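Side-chain contact in repeat Five Residue (Rfr) protein or pentapeptide repeat protein (Cyanothece, PDB 2O6W), which is of unknown function but folds as a right-handed quadrilateral beta helix built from pentapeptide repeats: residues C18-V23 and V56-A61. Numbering follows the deposited sequence.
Sequences CNLEGV and VDLTRA
Two coils stacked next to each other in the pentapeptide-repeat beta helix meet here, Cys18 against Ala61 and Leu20 against Leu58. The Cys18 and Ala61 CA atoms lie 5.0 Å apart. Ala61 CA approaches Cys18 O at 3.6 Å in a bent CA-H...O contact, with 131° at the hydrogen. Ala61 CB stands 4.0 Å from the same Cys18 O. Next to this backbone approach, Leu20 CD1 is 4.4 Å from Leu58 CD2, a light apolar touch. In both leucines CG lies anti to the backbone C (chi1 -54° and -70°), which brings these branches together. Each leucine also starts a type II beta turn, Leu20 to Val23 and Leu58 to Ala61, a corner of the helix. The second turn is closed by a hydrogen bond from Ala61 N to Leu58 O (3.1 Å). Asp57 forms an Asx turn that runs into it. Its OD1 takes Thr59 N at 3.1 Å, nearly along the C-O axis, and Thr59 OG1 at 2.7 Å through the syn lone pair. Cys18 and Leu20 both share backbone hydrogen bonds with Asn62, continuing the coil-to-coil pairing. Cys18 SG is in a disulfide with Cys15, and its side chain touches Asn5 and Arg8 of helix 2-10.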
loop_
_atom_site.group_PDB
_atom_site.type_symbol
_atom_site.label_atom_id
_atom_site.label_comp_id
_atom_site.label_asym_id
_atom_site.label_seq_id
_atom_site.Cartn_x
_atom_site.Cartn_y
_atom_site.Cartn_z
ATOM N N CYS A 18 -3.687 10.003 -9.342
ATOM C CA CYS A 18 -2.779 11.070 -8.931
ATOM C C CYS A 18 -1.322 10.705 -9.219
ATOM O O CYS A 18 -0.965 9.530 -9.298
ATOM C CB CYS A 18 -2.922 11.356 -7.423
ATOM S SG CYS A 18 -4.508 12.068 -6.847
ATOM N N ASN A 19 -0.492 11.724 -9.390
ATOM C CA ASN A 19 0.927 11.523 -9.610
ATOM C C ASN A 19 1.609 11.874 -8.300
ATOM O O ASN A 19 1.744 13.046 -7.951
ATOM C CB ASN A 19 1.427 12.408 -10.751
ATOM C CG ASN A 19 1.017 11.869 -12.115
ATOM O OD1 ASN A 19 1.366 10.737 -12.474
ATOM N ND2 ASN A 19 0.267 12.668 -12.877
ATOM N N LEU A 20 2.018 10.841 -7.572
ATOM C CA LEU A 20 2.658 11.006 -6.278
ATOM C C LEU A 20 4.049 10.399 -6.265
ATOM O O LEU A 20 4.505 9.900 -5.236
ATOM C CB LEU A 20 1.798 10.337 -5.204
ATOM C CG LEU A 20 0.340 10.799 -5.156
ATOM C CD1 LEU A 20 -0.492 9.831 -4.328
ATOM C CD2 LEU A 20 0.278 12.205 -4.585
ATOM N N GLU A 21 4.726 10.444 -7.404
ATOM C CA GLU A 21 6.067 9.880 -7.519
ATOM C C GLU A 21 7.057 10.519 -6.543
ATOM O O GLU A 21 7.148 11.737 -6.450
ATOM C CB GLU A 21 6.611 10.066 -8.941
ATOM C CG GLU A 21 5.657 9.723 -10.087
ATOM C CD GLU A 21 4.557 10.775 -10.314
ATOM O OE1 GLU A 21 4.717 11.949 -9.888
ATOM O OE2 GLU A 21 3.534 10.423 -10.945
ATOM N N GLY A 22 7.799 9.688 -5.824
ATOM C CA GLY A 22 8.791 10.197 -4.901
ATOM C C GLY A 22 8.333 10.930 -3.653
ATOM O O GLY A 22 9.175 11.502 -2.957
ATOM N N VAL A 23 7.037 10.929 -3.344
ATOM C CA VAL A 23 6.591 11.624 -2.138
ATOM C C VAL A 23 7.088 10.915 -0.888
ATOM O O VAL A 23 7.354 9.709 -0.899
ATOM C CB VAL A 23 5.044 11.738 -2.023
ATOM C CG1 VAL A 23 4.499 12.596 -3.148
ATOM C CG2 VAL A 23 4.407 10.354 -2.006
ATOM N N VAL A 56 -9.245 3.922 1.490
ATOM C CA VAL A 56 -8.614 4.923 0.644
ATOM C C VAL A 56 -8.480 4.364 -0.771
ATOM O O VAL A 56 -8.040 3.232 -0.962
ATOM C CB VAL A 56 -7.233 5.312 1.204
ATOM C CG1 VAL A 56 -6.539 6.288 0.273
ATOM C CG2 VAL A 56 -7.401 5.927 2.589
ATOM N N ASP A 57 -8.872 5.159 -1.759
ATOM C CA ASP A 57 -8.820 4.720 -3.146
ATOM C C ASP A 57 -7.655 5.350 -3.916
ATOM O O ASP A 57 -7.649 6.555 -4.192
ATOM C CB ASP A 57 -10.141 5.051 -3.841
ATOM C CG ASP A 57 -10.348 4.250 -5.101
ATOM O OD1 ASP A 57 -9.359 4.014 -5.829
ATOM O OD2 ASP A 57 -11.510 3.862 -5.384
ATOM N N LEU A 58 -6.679 4.521 -4.269
ATOM C CA LEU A 58 -5.507 4.980 -5.002
ATOM C C LEU A 58 -5.351 4.240 -6.331
ATOM O O LEU A 58 -4.235 3.952 -6.774
ATOM C CB LEU A 58 -4.251 4.812 -4.135
ATOM C CG LEU A 58 -4.127 5.764 -2.931
ATOM C CD1 LEU A 58 -3.001 5.313 -2.009
ATOM C CD2 LEU A 58 -3.868 7.182 -3.428
ATOM N N THR A 59 -6.487 3.945 -6.955
ATOM C CA THR A 59 -6.535 3.256 -8.239
ATOM C C THR A 59 -5.748 4.039 -9.269
ATOM O O THR A 59 -5.881 5.263 -9.362
ATOM C CB THR A 59 -7.988 3.137 -8.765
ATOM O OG1 THR A 59 -8.758 2.324 -7.875
ATOM C CG2 THR A 59 -8.007 2.533 -10.171
ATOM N N ARG A 60 -4.947 3.317 -10.046
ATOM C CA ARG A 60 -4.119 3.890 -11.102
ATOM C C ARG A 60 -3.171 5.000 -10.643
ATOM O O ARG A 60 -2.644 5.750 -11.465
ATOM C CB ARG A 60 -5.003 4.408 -12.241
ATOM C CG ARG A 60 -5.839 3.327 -12.952
ATOM C CD ARG A 60 -6.559 3.892 -14.181
ATOM N NE ARG A 60 -7.340 5.080 -13.840
ATOM C CZ ARG A 60 -8.547 5.046 -13.282
ATOM N NH1 ARG A 60 -9.123 3.879 -13.009
ATOM N NH2 ARG A 60 -9.170 6.177 -12.982
ATOM N N ALA A 61 -2.952 5.115 -9.336
ATOM C CA ALA A 61 -2.052 6.144 -8.827
ATOM C C ALA A 61 -0.598 5.751 -9.084
ATOM O O ALA A 61 -0.273 4.569 -9.198
ATOM C CB ALA A 61 -2.278 6.355 -7.336
#